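PDB 7DG2: MAGE domain-containing protein from Xenopus laevis, which probably serves as the Nse3 subunit of the Smc5/6 complex, pairing with Nse1 to bind and shape Nse4. Local coordinates for residues L99-M111 with S119-E131. Residues are numbered along the deposited sequence; the frame is centred on the assembly and turned at random.
Sequences LGLLMVILSLIFM and SAIWEMLRRLRIE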
loop_
_atom_site.group_PDB
_atom_site.type_symbol
_atom_site.label_atom_id
_atom_site.label_comp_id
_atom_site.label_asym_id
_atom_site.label_seq_id
_atom_site.Cartn_x
_atom_site.Cartn_y
_atom_site.Cartn_z
ATOM N N LEU B 99 11.184 1.076 7.380
ATOM C CA LEU B 99 11.508 -0.125 8.140
ATOM C C LEU B 99 13.012 -0.277 8.315
ATOM O O LEU B 99 13.464 -0.792 9.343
ATOM C CB LEU B 99 10.928 -1.372 7.457
ATOM C CG LEU B 99 10.932 -2.606 8.352
ATOM C CD1 LEU B 99 9.868 -2.458 9.438
ATOM C CD2 LEU B 99 10.701 -3.851 7.548
ATOM N N GLY B 100 13.798 0.157 7.324
ATOM C CA GLY B 100 15.239 0.199 7.509
ATOM C C GLY B 100 15.626 1.044 8.710
ATOM O O GLY B 100 16.432 0.630 9.548
ATOM N N LEU B 101 15.038 2.239 8.818
ATOM C CA LEU B 101 15.343 3.105 9.955
ATOM C C LEU B 101 14.886 2.468 11.261
ATOM O O LEU B 101 15.631 2.437 12.247
ATOM C CB LEU B 101 14.697 4.479 9.769
ATOM C CG LEU B 101 14.794 5.398 10.986
ATOM C CD1 LEU B 101 16.244 5.664 11.345
ATOM C CD2 LEU B 101 14.064 6.711 10.732
ATOM N N LEU B 102 13.664 1.934 11.280
ATOM C CA LEU B 102 13.166 1.318 12.503
ATOM C C LEU B 102 14.054 0.166 12.938
ATOM O O LEU B 102 14.339 0.005 14.134
ATOM C CB LEU B 102 11.727 0.837 12.307
ATOM C CG LEU B 102 11.183 -0.011 13.463
ATOM C CD1 LEU B 102 11.034 0.831 14.723
ATOM C CD2 LEU B 102 9.850 -0.602 13.048
ATOM N N MET B 103 14.514 -0.649 11.986
ATOM C CA MET B 103 15.322 -1.805 12.361
ATOM C C MET B 103 16.635 -1.377 13.009
ATOM O O MET B 103 17.125 -2.028 13.942
ATOM C CB MET B 103 15.593 -2.670 11.131
ATOM C CG MET B 103 16.571 -3.812 11.383
ATOM S SD MET B 103 15.942 -5.040 12.544
ATOM C CE MET B 103 15.419 -6.341 11.406
ATOM N N VAL B 104 17.215 -0.284 12.528
ATOM C CA VAL B 104 18.446 0.230 13.123
ATOM C C VAL B 104 18.195 0.661 14.563
ATOM O O VAL B 104 19.008 0.397 15.460
ATOM C CB VAL B 104 18.989 1.383 12.261
ATOM C CG1 VAL B 104 20.100 2.121 12.987
ATOM C CG2 VAL B 104 19.477 0.850 10.930
ATOM N N ILE B 105 17.051 1.304 14.811
ATOM C CA ILE B 105 16.701 1.737 16.164
ATOM C C ILE B 105 16.410 0.533 17.058
ATOM O O ILE B 105 16.885 0.452 18.200
ATOM C CB ILE B 105 15.509 2.714 16.117
ATOM C CG1 ILE B 105 15.898 3.993 15.378
ATOM C CG2 ILE B 105 15.010 3.033 17.520
ATOM C CD1 ILE B 105 14.701 4.913 15.110
ATOM N N LEU B 106 15.615 -0.422 16.562
ATOM C CA LEU B 106 15.359 -1.629 17.348
ATOM C C LEU B 106 16.659 -2.348 17.681
ATOM O O LEU B 106 16.794 -2.945 18.755
ATOM C CB LEU B 106 14.427 -2.581 16.588
ATOM C CG LEU B 106 12.978 -2.117 16.361
ATOM C CD1 LEU B 106 12.250 -3.115 15.460
ATOM C CD2 LEU B 106 12.238 -1.986 17.679
ATOM N N SER B 107 17.606 -2.337 16.742
ATOM C CA SER B 107 18.887 -3.001 16.951
ATOM C C SER B 107 19.631 -2.388 18.126
ATOM O O SER B 107 20.104 -3.108 19.011
ATOM C CB SER B 107 19.740 -2.926 15.684
ATOM O OG SER B 107 19.178 -3.705 14.631
ATOM N N LEU B 108 19.739 -1.058 18.152
ATOM C CA LEU B 108 20.460 -0.402 19.242
ATOM C C LEU B 108 19.808 -0.714 20.581
ATOM O O LEU B 108 20.486 -1.077 21.551
ATOM C CB LEU B 108 20.522 1.109 19.003
ATOM C CG LEU B 108 21.283 1.874 20.101
ATOM C CD1 LEU B 108 22.739 1.454 20.110
ATOM C CD2 LEU B 108 21.155 3.396 19.947
ATOM N N ILE B 109 18.483 -0.613 20.638
ATOM C CA ILE B 109 17.765 -0.861 21.882
ATOM C C ILE B 109 18.044 -2.268 22.386
ATOM O O ILE B 109 18.432 -2.471 23.539
ATOM C CB ILE B 109 16.260 -0.628 21.678
ATOM C CG1 ILE B 109 15.970 0.838 21.354
ATOM C CG2 ILE B 109 15.473 -1.133 22.893
ATOM C CD1 ILE B 109 14.527 1.064 20.912
ATOM N N PHE B 110 17.853 -3.265 21.524
ATOM C CA PHE B 110 18.043 -4.648 21.938
ATOM C C PHE B 110 19.500 -4.930 22.298
ATOM O O PHE B 110 19.782 -5.558 23.326
ATOM C CB PHE B 110 17.558 -5.584 20.822
ATOM C CG PHE B 110 18.091 -6.985 20.928
ATOM C CD1 PHE B 110 17.729 -7.802 21.989
ATOM C CD2 PHE B 110 18.959 -7.483 19.962
ATOM C CE1 PHE B 110 18.230 -9.104 22.094
ATOM C CE2 PHE B 110 19.460 -8.777 20.055
ATOM C CZ PHE B 110 19.090 -9.588 21.128
ATOM N N MET B 111 20.442 -4.471 21.468
ATOM C CA MET B 111 21.842 -4.832 21.675
ATOM C C MET B 111 22.408 -4.196 22.936
ATOM O O MET B 111 23.357 -4.738 23.516
ATOM C CB MET B 111 22.679 -4.441 20.452
ATOM C CG MET B 111 22.361 -5.245 19.163
ATOM S SD MET B 111 22.554 -7.038 19.328
ATOM C CE MET B 111 24.344 -7.192 19.251
ATOM N N SER B 119 18.976 10.236 23.688
ATOM C CA SER B 119 20.224 10.854 23.252
ATOM C C SER B 119 21.118 9.852 22.533
ATOM O O SER B 119 21.767 10.189 21.535
ATOM C CB SER B 119 20.955 11.474 24.447
ATOM O OG SER B 119 21.197 10.526 25.481
ATOM N N ALA B 120 21.158 8.607 23.017
ATOM C CA ALA B 120 21.965 7.589 22.356
ATOM C C ALA B 120 21.441 7.277 20.961
ATOM O O ALA B 120 22.227 7.007 20.051
ATOM C CB ALA B 120 22.009 6.322 23.206
ATOM N N ILE B 121 20.122 7.313 20.774
ATOM C CA ILE B 121 19.557 7.018 19.464
ATOM C C ILE B 121 19.906 8.119 18.465
ATOM O O ILE B 121 20.334 7.842 17.339
ATOM C CB ILE B 121 18.038 6.788 19.584
ATOM C CG1 ILE B 121 17.797 5.412 20.208
ATOM C CG2 ILE B 121 17.350 6.950 18.230
ATOM C CD1 ILE B 121 16.365 4.993 20.268
ATOM N N TRP B 122 19.747 9.389 18.853
ATOM C CA TRP B 122 20.098 10.445 17.906
ATOM C C TRP B 122 21.599 10.510 17.661
ATOM O O TRP B 122 22.029 10.858 16.558
ATOM C CB TRP B 122 19.568 11.798 18.383
ATOM C CG TRP B 122 18.087 11.830 18.410
ATOM C CD1 TRP B 122 17.293 12.025 19.504
ATOM C CD2 TRP B 122 17.200 11.612 17.302
ATOM N NE1 TRP B 122 15.969 11.964 19.143
ATOM C CE2 TRP B 122 15.884 11.711 17.798
ATOM C CE3 TRP B 122 17.390 11.354 15.939
ATOM C CZ2 TRP B 122 14.761 11.567 16.981
ATOM C CZ3 TRP B 122 16.267 11.206 15.125
ATOM C CH2 TRP B 122 14.972 11.309 15.654
ATOM N N GLU B 123 22.408 10.163 18.661
ATOM C CA GLU B 123 23.854 10.136 18.470
ATOM C C GLU B 123 24.239 9.118 17.400
ATOM O O GLU B 123 25.014 9.419 16.482
ATOM C CB GLU B 123 24.524 9.828 19.807
ATOM C CG GLU B 123 26.010 9.558 19.759
ATOM C CD GLU B 123 26.580 9.330 21.150
ATOM O OE1 GLU B 123 27.528 10.051 21.532
ATOM O OE2 GLU B 123 26.062 8.446 21.871
ATOM N N MET B 124 23.679 7.909 17.492
ATOM C CA MET B 124 23.885 6.900 16.457
ATOM C C MET B 124 23.382 7.388 15.102
ATOM O O MET B 124 24.105 7.329 14.102
ATOM C CB MET B 124 23.181 5.593 16.849
ATOM C CG MET B 124 23.237 4.499 15.773
ATOM S SD MET B 124 22.406 2.957 16.250
ATOM C CE MET B 124 20.702 3.517 16.284
ATOM N N LEU B 125 22.141 7.876 15.049
ATOM C CA LEU B 125 21.556 8.248 13.764
ATOM C C LEU B 125 22.302 9.405 13.105
ATOM O O LEU B 125 22.280 9.532 11.874
ATOM C CB LEU B 125 20.081 8.595 13.931
ATOM C CG LEU B 125 19.183 7.423 14.329
ATOM C CD1 LEU B 125 17.727 7.818 14.255
ATOM C CD2 LEU B 125 19.460 6.208 13.439
ATOM N N ARG B 126 22.970 10.255 13.890
ATOM C CA ARG B 126 23.735 11.343 13.282
ATOM C C ARG B 126 24.814 10.805 12.349
ATOM O O ARG B 126 25.086 11.396 11.294
ATOM C CB ARG B 126 24.361 12.229 14.361
ATOM C CG ARG B 126 25.218 13.370 13.803
ATOM C CD ARG B 126 25.683 14.318 14.908
ATOM N NE ARG B 126 24.908 15.558 14.940
ATOM C CZ ARG B 126 24.989 16.469 15.908
ATOM N NH1 ARG B 126 25.806 16.283 16.936
ATOM N NH2 ARG B 126 24.244 17.568 15.851
ATOM N N ARG B 127 25.433 9.677 12.714
ATOM C CA ARG B 127 26.437 9.071 11.846
ATOM C C ARG B 127 25.826 8.512 10.567
ATOM O O ARG B 127 26.553 8.277 9.595
ATOM C CB ARG B 127 27.196 7.980 12.602
ATOM C CG ARG B 127 27.993 8.522 13.784
ATOM C CD ARG B 127 28.974 7.498 14.337
ATOM N NE ARG B 127 28.302 6.353 14.946
ATOM C CZ ARG B 127 27.772 6.358 16.166
ATOM N NH1 ARG B 127 27.178 5.269 16.641
ATOM N NH2 ARG B 127 27.838 7.452 16.919
ATOM N N LEU B 128 24.514 8.292 10.545
ATOM C CA LEU B 128 23.802 7.932 9.330
ATOM C C LEU B 128 23.214 9.155 8.631
ATOM O O LEU B 128 22.341 9.009 7.768
ATOM C CB LEU B 128 22.710 6.907 9.652
ATOM C CG LEU B 128 23.221 5.689 10.424
ATOM C CD1 LEU B 128 22.080 4.747 10.794
ATOM C CD2 LEU B 128 24.272 4.945 9.614
ATOM N N ARG B 129 23.671 10.354 9.009
ATOM C CA ARG B 129 23.304 11.620 8.368
ATOM C C ARG B 129 21.834 11.962 8.600
ATOM O O ARG B 129 21.148 12.479 7.716
ATOM C CB ARG B 129 23.658 11.609 6.878
ATOM C CG ARG B 129 25.133 11.267 6.672
ATOM C CD ARG B 129 25.572 11.242 5.220
ATOM N NE ARG B 129 26.900 10.642 5.098
ATOM C CZ ARG B 129 27.583 10.543 3.961
ATOM N NH1 ARG B 129 27.066 11.012 2.833
ATOM N NH2 ARG B 129 28.781 9.974 3.954
ATOM N N ILE B 130 21.360 11.685 9.811
ATOM C CA ILE B 130 20.018 12.032 10.256
ATOM C C ILE B 130 20.134 12.983 11.440
ATOM O O ILE B 130 20.891 12.718 12.381
ATOM C CB ILE B 130 19.217 10.774 10.643
ATOM C CG1 ILE B 130 18.828 9.990 9.388
ATOM C CG2 ILE B 130 17.985 11.148 11.445
ATOM C CD1 ILE B 130 18.063 8.709 9.683
ATOM N N GLU B 131 19.374 14.082 11.399
ATOM C CA GLU B 131 19.313 15.037 12.497
ATOM C C GLU B 131 17.850 15.269 12.871
ATOM O O GLU B 131 17.021 15.516 11.982
ATOM C CB GLU B 131 19.987 16.367 12.113
ATOM C CG GLU B 131 21.477 16.246 11.820
ATOM C CD GLU B 131 22.344 16.643 13.001
ATOM O OE1 GLU B 131 23.335 17.379 12.795
ATOM O OE2 GLU B 131 22.035 16.231 14.137
#
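Met124 reaches from helix 118-127 into the side of helix 94-111, where its CE touches both Val104 CG1 and Leu108 CB at 3.6 Å. The chain leaves the backbone with CG anti to N (chi1 175°) and runs extended as far as SD; the bend at chi3 (68°) then lays the methyl between these two residues, one helical turn apart. Met124 and Leu108 reach toward each other tip to tip, Met124 CE lying 3.7 Å from Leu108 CD2, and Val104 CG1 also meets Leu128 CD1 end on at 4.0 Å. The CD2 branch of Leu108 packs 3.9 Å from Ile121 CG1 as well. Beside it Ile105 crosses Ile121 at about a right angle, with Ile105 CG2 3.6 Å from Ile121 CD1. One turn before Ile105, Leu101 CD1 fits among both methyls of Leu125 and Ile130 CD1, the latter at 3.9 Å. The two helices, joined by a short connection that contains strand 116-117, pack at 130° within the MAGE homology domain, in keeping with its winged-helix architecture. A Schellman motif ends helix 118-127: Ile130 N returns to Leu125 O and Arg129 N to Arg126 O, with Arg129 at positive phi as C-prime, turning Ile130 back toward Leu101. Phe171 of strand 169-173 backs Ile109 and Ile121, and Val146 of helix 142-152 covers Ile105. On the neighbouring Nse4 chain, Thr13 packs on Met124 and its OG1 accepts a hydrogen bond from Arg127 NE.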